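Local coordinates for porin protein associated with imipenem resistance (Acinetobacter baumannii, PDB 4FUV) that forms an eight-stranded beta-barrel in the outer membrane and probably carries small solutes such as ornithine, and perhaps the antibiotic imipenem, across it, at residues 34-39 against 44-49; 153-158 against 220-225. One frame throughout, in Å; residues are numbered along the deposited sequence.

Contact 1. Residues 34-39 against 44-49; sequences LLWQAN and LALGYN. With C8E ((hydroxyethyloxy)tri(ethyloxy)octane), chain C.
Leu44 O takes one hydrogen bond and one weaker C-H contact. Trp36 N donates to it at 2.8 Å in a nearly straight bond (167° at the hydrogen), Leu35 CA brings a C-H to within 3.3 Å of this same Leu44 O, and the edge of the Trp36 ring lies adjacent, with the oxygen in the ring plane. This is an antiparallel beta hairpin of the barrel wall, strand 29-37 turning back into strand 42-56, and strands 34-37 and 44-49 run at 166° to each other. Leu44 N returns a bond to Trp36 O, which makes Trp36 and Leu44 a hydrogen-bonded pair. Leu34 and Leu46 form the next such pair. Between them Leu35 and Ala45 are a non-hydrogen-bonded pair, whose side chains meet at 3.8 Å from Leu35 CD2 to Ala45 CB. That face also touches Arg22, consistent with it being the inside of the barrel. The other face carries Leu34, Trp36, Leu44 and Leu46, and bound detergent beside it is consistent with this being the lipid-facing surface. Here Trp36 has CG anti to its carbonyl carbon (chi1 -70°), which lays the indole beside the Leu46 side chain, both pointing the same way; CZ3 is 3.8 Å from Leu46 CB. The indole N-H is bonded separately to Leu16 O, which fixes the far side of the ring. Further along strand 42-56 the detergent tail runs past Leu46 to Tyr48, where its C7 lies 3.9 Å from Tyr48 CD1.

Contact 2. Residues 153-158 against 220-225; sequences GFAPKI and GVNFFW. With C8E ((hydroxyethyloxy)tri(ethyloxy)octane), chain F.
Lys157 leaves its backbone with CG anti to the carbonyl carbon (chi1 -79°) and stays extended beyond it, while Phe224 uses the same first torsion (chi1 -66°) to hold its ring in the path of that chain. The two side chains cross at about a right angle. Lys157 CE does the touching, 3.9 Å from Phe224 CE2, and the ammonium group goes on over the ring: NZ is 5.0 Å from the centroid of the Phe224 ring and 12° off its normal, a cation-pi arrangement at rather long range. Lys157 also rests on Gln93 of helix 90-94. The segments are not neighbouring strands of the beta-barrel; strand 162-172 pairs with both 147-154 and 213-224 and lies between them, and Phe165 of that strand touches Ala155 and Asn222 alike. Where the chain leaves strand 147-154, the CB atoms of Ala155 and Asn222 are each directed toward the opposing segment, and Asn222 OD1 comes to 3.8 Å from Ala155 CB. A water spans the same gap, 2.9 Å from Ala155 O and 3.1 Å from Asn222 OD1, placed to donate to either, although it has more acceptors nearby than protons to give. Detergent meets strand 213-224 at Gly220 O, 3.6 Å from its C6. Back on the first segment, Pro156 CD sits over the centre of the Phe154 ring.

How the contacts relate
From the N terminus the chain runs up strand 20-26 and enters strand 29-37; contact 1 then closes a tight local hairpin, with four residues between its segments. Contact 2 opens only much later and spans 61 residues, including strand 162-172 and helix 194-207, before the last strand returns. The two loops follow in series, neither nested nor crossed. Space brings them together: strand 213-224 pairs with strand 20-26, which pairs with 29-37, so the barrel closes where strand 20-26 meets strand 213-224. Their centres are 12 Å apart, and Leu35 of contact 1 packs its CD1 against Asn222 ND2 and Phe224 CE1 of contact 2, joining the 29-37/42-56 hairpin to the final strand.

Contact 1. Residues 34-39 against 44-49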
loop_
_atom_site.group_PDB
_atom_site.type_symbol
_atom_site.label_atom_id
_atom_site.label_comp_id
_atom_site.label_asym_id
_atom_site.label_seq_id
_atom_site.Cartn_x
_atom_site.Cartn_y
_atom_site.Cartn_z
ATOM N N LEU A 34 -15.518 -35.590 -2.603
ATOM C CA LEU A 34 -16.850 -36.197 -2.622
ATOM C C LEU A 34 -17.515 -35.714 -1.348
ATOM O O LEU A 34 -16.831 -35.535 -0.322
ATOM C CB LEU A 34 -16.706 -37.718 -2.575
ATOM C CG LEU A 34 -17.365 -38.627 -3.608
ATOM C CD1 LEU A 34 -17.464 -37.956 -4.960
ATOM C CD2 LEU A 34 -16.571 -39.918 -3.695
ATOM N N LEU A 35 -18.825 -35.488 -1.397
ATOM C CA LEU A 35 -19.537 -34.883 -0.261
ATOM C C LEU A 35 -20.688 -35.773 0.183
ATOM O O LEU A 35 -21.483 -36.208 -0.665
ATOM C CB LEU A 35 -20.134 -33.534 -0.668
ATOM C CG LEU A 35 -19.226 -32.427 -1.229
ATOM C CD1 LEU A 35 -20.073 -31.258 -1.788
ATOM C CD2 LEU A 35 -18.299 -31.942 -0.151
ATOM N N TRP A 36 -20.792 -36.013 1.492
ATOM C CA TRP A 36 -21.933 -36.720 2.077
ATOM C C TRP A 36 -22.646 -35.755 3.008
ATOM O O TRP A 36 -22.007 -34.883 3.602
ATOM C CB TRP A 36 -21.498 -37.947 2.898
ATOM C CG TRP A 36 -20.945 -39.095 2.097
ATOM C CD1 TRP A 36 -21.590 -40.271 1.772
ATOM C CD2 TRP A 36 -19.646 -39.188 1.524
ATOM N NE1 TRP A 36 -20.766 -41.077 1.033
ATOM C CE2 TRP A 36 -19.554 -40.433 0.862
ATOM C CE3 TRP A 36 -18.530 -38.333 1.498
ATOM C CZ2 TRP A 36 -18.413 -40.853 0.196
ATOM C CZ3 TRP A 36 -17.391 -38.748 0.820
ATOM C CH2 TRP A 36 -17.340 -39.998 0.183
ATOM N N GLN A 37 -23.964 -35.909 3.131
ATOM C CA GLN A 37 -24.745 -35.108 4.070
ATOM C C GLN A 37 -25.547 -36.067 4.961
ATOM O O GLN A 37 -26.404 -36.813 4.490
ATOM C CB GLN A 37 -25.646 -34.112 3.319
ATOM C CG GLN A 37 -26.196 -32.930 4.141
ATOM C CD GLN A 37 -25.167 -31.816 4.421
ATOM O OE1 GLN A 37 -24.408 -31.417 3.541
ATOM N NE2 GLN A 37 -25.161 -31.307 5.657
ATOM N N ALA A 38 -25.223 -36.086 6.250
ATOM C CA ALA A 38 -25.898 -36.995 7.176
ATOM C C ALA A 38 -27.254 -36.427 7.590
ATOM O O ALA A 38 -28.231 -37.166 7.734
ATOM C CB ALA A 38 -25.030 -37.275 8.401
ATOM N N ASN A 39 -27.292 -35.111 7.773
ATOM C CA ASN A 39 -28.523 -34.377 8.030
ATOM C C ASN A 39 -28.242 -32.913 7.640
ATOM O O ASN A 39 -27.120 -32.613 7.232
ATOM C CB ASN A 39 -28.966 -34.567 9.501
ATOM C CG ASN A 39 -27.952 -34.036 10.509
ATOM O OD1 ASN A 39 -27.444 -32.914 10.389
ATOM N ND2 ASN A 39 -27.671 -34.842 11.522
ATOM N N LEU A 44 -19.904 -34.373 5.425
ATOM C CA LEU A 44 -18.568 -34.948 5.342
ATOM C C LEU A 44 -17.994 -34.668 3.966
ATOM O O LEU A 44 -18.709 -34.775 2.968
ATOM C CB LEU A 44 -18.667 -36.450 5.561
ATOM C CG LEU A 44 -17.473 -37.203 6.114
ATOM C CD1 LEU A 44 -17.028 -36.583 7.441
ATOM C CD2 LEU A 44 -17.888 -38.654 6.291
ATOM N N ALA A 45 -16.716 -34.299 3.924
ATOM C CA ALA A 45 -15.987 -34.082 2.679
ATOM C C ALA A 45 -14.707 -34.910 2.638
ATOM O O ALA A 45 -13.857 -34.819 3.529
ATOM C CB ALA A 45 -15.648 -32.586 2.502
ATOM N N LEU A 46 -14.566 -35.713 1.588
ATOM C CA LEU A 46 -13.358 -36.488 1.375
ATOM C C LEU A 46 -12.718 -36.003 0.092
ATOM O O LEU A 46 -13.283 -36.169 -0.995
ATOM C CB LEU A 46 -13.686 -37.975 1.246
ATOM C CG LEU A 46 -12.540 -38.914 0.853
ATOM C CD1 LEU A 46 -11.494 -39.016 1.949
ATOM C CD2 LEU A 46 -13.082 -40.295 0.500
ATOM N N GLY A 47 -11.524 -35.431 0.210
ATOM C CA GLY A 47 -10.925 -34.735 -0.910
ATOM C C GLY A 47 -9.466 -35.017 -1.192
ATOM O O GLY A 47 -8.752 -35.602 -0.381
ATOM N N TYR A 48 -9.035 -34.600 -2.375
ATOM C CA TYR A 48 -7.639 -34.630 -2.745
ATOM C C TYR A 48 -7.246 -33.272 -3.272
ATOM O O TYR A 48 -7.956 -32.686 -4.089
ATOM C CB TYR A 48 -7.367 -35.681 -3.821
ATOM C CG TYR A 48 -5.921 -35.677 -4.300
ATOM C CD1 TYR A 48 -4.934 -36.332 -3.580
ATOM C CD2 TYR A 48 -5.550 -35.014 -5.466
ATOM C CE1 TYR A 48 -3.601 -36.338 -4.019
ATOM C CE2 TYR A 48 -4.225 -35.003 -5.909
ATOM C CZ TYR A 48 -3.251 -35.666 -5.175
ATOM O OH TYR A 48 -1.934 -35.677 -5.610
ATOM N N ASN A 49 -6.108 -32.778 -2.804
ATOM C CA ASN A 49 -5.509 -31.565 -3.342
ATOM C C ASN A 49 -4.084 -31.927 -3.726
ATOM O O ASN A 49 -3.287 -32.378 -2.889
ATOM C CB ASN A 49 -5.431 -30.433 -2.316
ATOM C CG ASN A 49 -6.792 -29.884 -1.901
ATOM O OD1 ASN A 49 -6.899 -29.291 -0.834
ATOM N ND2 ASN A 49 -7.825 -30.071 -2.730
HETATM C C1 C8E C . -11.523 -38.766 -3.332
HETATM C C2 C8E C . -10.201 -38.908 -2.579
HETATM C C3 C8E C . -9.254 -39.862 -3.299
HETATM C C4 C8E C . -8.006 -40.183 -2.479
HETATM C C5 C8E C . -6.734 -39.850 -3.250
HETATM C C6 C8E C . -5.588 -40.828 -2.999
HETATM C C7 C8E C . -4.244 -40.101 -3.050
HETATM C C8 C8E C . -3.080 -41.034 -2.738
HETATM O O9 C8E C . -1.933 -40.287 -2.389
HETATM C C10 C8E C . -1.713 -40.245 -0.996
#

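Contact 2. Residues 153-158 against 220-225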
loop_
_atom_site.group_PDB
_atom_site.type_symbol
_atom_site.label_atom_id
_atom_site.label_comp_id
_atom_site.label_asym_id
_atom_site.label_seq_id
_atom_site.Cartn_x
_atom_site.Cartn_y
_atom_site.Cartn_z
ATOM N N GLY A 153 -15.979 -22.241 6.468
ATOM C CA GLY A 153 -16.328 -22.146 5.057
ATOM C C GLY A 153 -17.618 -21.398 4.791
ATOM O O GLY A 153 -18.484 -21.241 5.685
ATOM N N PHE A 154 -17.736 -20.924 3.554
ATOM C CA PHE A 154 -18.918 -20.219 3.091
ATOM C C PHE A 154 -19.291 -20.762 1.720
ATOM O O PHE A 154 -18.614 -20.484 0.730
ATOM C CB PHE A 154 -18.645 -18.716 3.005
ATOM C CG PHE A 154 -19.864 -17.899 2.613
ATOM C CD1 PHE A 154 -21.083 -18.112 3.239
ATOM C CD2 PHE A 154 -19.783 -16.917 1.636
ATOM C CE1 PHE A 154 -22.211 -17.365 2.890
ATOM C CE2 PHE A 154 -20.906 -16.169 1.275
ATOM C CZ PHE A 154 -22.117 -16.393 1.909
ATOM N N ALA A 155 -20.364 -21.536 1.657
ATOM C CA ALA A 155 -20.700 -22.253 0.427
ATOM C C ALA A 155 -22.113 -21.981 -0.090
ATOM O O ALA A 155 -22.929 -22.899 -0.170
ATOM C CB ALA A 155 -20.489 -23.766 0.623
ATOM N N PRO A 156 -22.402 -20.726 -0.477
ATOM C CA PRO A 156 -23.776 -20.452 -0.915
ATOM C C PRO A 156 -24.163 -21.242 -2.160
ATOM O O PRO A 156 -23.381 -21.348 -3.105
ATOM C CB PRO A 156 -23.769 -18.945 -1.197
ATOM C CG PRO A 156 -22.313 -18.619 -1.487
ATOM C CD PRO A 156 -21.526 -19.541 -0.584
ATOM N N LYS A 157 -25.360 -21.819 -2.131
ATOM C CA LYS A 157 -25.932 -22.506 -3.291
ATOM C C LYS A 157 -26.571 -21.503 -4.228
ATOM O O LYS A 157 -27.256 -20.585 -3.788
ATOM C CB LYS A 157 -27.001 -23.505 -2.862
ATOM C CG LYS A 157 -26.467 -24.814 -2.330
ATOM C CD LYS A 157 -27.608 -25.724 -1.891
ATOM C CE LYS A 157 -27.085 -26.938 -1.150
ATOM N NZ LYS A 157 -28.174 -27.707 -0.503
ATOM N N ILE A 158 -26.355 -21.683 -5.524
ATOM C CA ILE A 158 -26.971 -20.814 -6.518
ATOM C C ILE A 158 -28.359 -21.352 -6.821
ATOM O O ILE A 158 -29.321 -20.597 -6.959
ATOM C CB ILE A 158 -26.093 -20.696 -7.769
ATOM C CG1 ILE A 158 -24.945 -19.737 -7.471
ATOM C CG2 ILE A 158 -26.903 -20.216 -8.965
ATOM C CD1 ILE A 158 -23.633 -20.143 -8.063
ATOM N N GLY A 220 -13.900 -22.797 -4.874
ATOM C CA GLY A 220 -14.363 -23.848 -5.759
ATOM C C GLY A 220 -15.843 -23.860 -6.094
ATOM O O GLY A 220 -16.601 -22.932 -5.784
ATOM N N VAL A 221 -16.256 -24.930 -6.754
ATOM C CA VAL A 221 -17.625 -25.073 -7.190
ATOM C C VAL A 221 -18.187 -26.377 -6.654
ATOM O O VAL A 221 -17.528 -27.411 -6.724
ATOM C CB VAL A 221 -17.687 -25.043 -8.724
ATOM C CG1 VAL A 221 -19.128 -25.126 -9.213
ATOM C CG2 VAL A 221 -16.994 -23.790 -9.241
ATOM N N ASN A 222 -19.396 -26.314 -6.098
ATOM C CA ASN A 222 -20.096 -27.480 -5.591
ATOM C C ASN A 222 -21.118 -27.960 -6.623
ATOM O O ASN A 222 -21.817 -27.153 -7.244
ATOM C CB ASN A 222 -20.817 -27.159 -4.276
ATOM C CG ASN A 222 -19.856 -26.756 -3.155
ATOM O OD1 ASN A 222 -19.906 -25.638 -2.652
ATOM N ND2 ASN A 222 -18.991 -27.675 -2.759
ATOM N N PHE A 223 -21.197 -29.271 -6.811
ATOM C CA PHE A 223 -22.200 -29.855 -7.695
ATOM C C PHE A 223 -23.055 -30.827 -6.899
ATOM O O PHE A 223 -22.529 -31.638 -6.145
ATOM C CB PHE A 223 -21.543 -30.589 -8.871
ATOM C CG PHE A 223 -20.621 -29.728 -9.697
ATOM C CD1 PHE A 223 -21.115 -28.958 -10.743
ATOM C CD2 PHE A 223 -19.255 -29.696 -9.433
ATOM C CE1 PHE A 223 -20.269 -28.166 -11.502
ATOM C CE2 PHE A 223 -18.402 -28.907 -10.188
ATOM C CZ PHE A 223 -18.904 -28.140 -11.221
ATOM N N PHE A 224 -24.371 -30.747 -7.065
ATOM C CA PHE A 224 -25.278 -31.644 -6.353
ATOM C C PHE A 224 -26.180 -32.395 -7.315
ATOM O O PHE A 224 -26.804 -31.794 -8.185
ATOM C CB PHE A 224 -26.108 -30.873 -5.327
ATOM C CG PHE A 224 -25.280 -30.292 -4.213
ATOM C CD1 PHE A 224 -24.833 -31.096 -3.177
ATOM C CD2 PHE A 224 -24.918 -28.951 -4.222
ATOM C CE1 PHE A 224 -24.054 -30.569 -2.158
ATOM C CE2 PHE A 224 -24.153 -28.418 -3.207
ATOM C CZ PHE A 224 -23.719 -29.226 -2.172
ATOM N N TRP A 225 -26.218 -33.713 -7.169
ATOM C CA TRP A 225 -27.115 -34.535 -7.965
ATOM C C TRP A 225 -28.372 -34.902 -7.184
ATOM O O TRP A 225 -28.626 -34.349 -6.114
ATOM C CB TRP A 225 -26.409 -35.798 -8.438
ATOM C CG TRP A 225 -25.509 -36.451 -7.424
ATOM C CD1 TRP A 225 -25.890 -37.141 -6.299
ATOM C CD2 TRP A 225 -24.075 -36.519 -7.461
ATOM N NE1 TRP A 225 -24.784 -37.622 -5.642
ATOM C CE2 TRP A 225 -23.660 -37.254 -6.334
ATOM C CE3 TRP A 225 -23.112 -36.025 -8.348
ATOM C CZ2 TRP A 225 -22.312 -37.504 -6.062
ATOM C CZ3 TRP A 225 -21.785 -36.278 -8.081
ATOM C CH2 TRP A 225 -21.393 -37.007 -6.946
HETATM C C4 C8E F . -16.210 -18.040 -6.223
HETATM C C5 C8E F . -15.414 -19.333 -6.339
HETATM C C6 C8E F . -15.656 -20.010 -7.686
HETATM C C7 C8E F . -14.380 -20.670 -8.198
HETATM O O9 C8E F . -12.209 -24.881 -9.388
HETATM C C10 C8E F . -11.742 -25.433 -10.601
HETATM C C11 C8E F . -10.399 -26.124 -10.370
HETATM O O12 C8E F . -10.532 -27.533 -10.315
HETATM C C13 C8E F . -9.367 -28.200 -10.754
HETATM C C14 C8E F . -9.717 -29.592 -11.262
HETATM C C16 C8E F . -7.443 -32.272 -10.141
HETATM C C17 C8E F . -7.061 -33.366 -9.149
HETATM O O18 C8E F . -5.922 -34.051 -9.622
HETATM C C19 C8E F . -4.790 -33.219 -9.713
HETATM C C20 C8E F . -3.554 -34.070 -9.989
HETATM O O21 C8E F . -2.873 -33.526 -11.098
HETATM O O HOH W 1 -22.856 -24.672 -2.416
#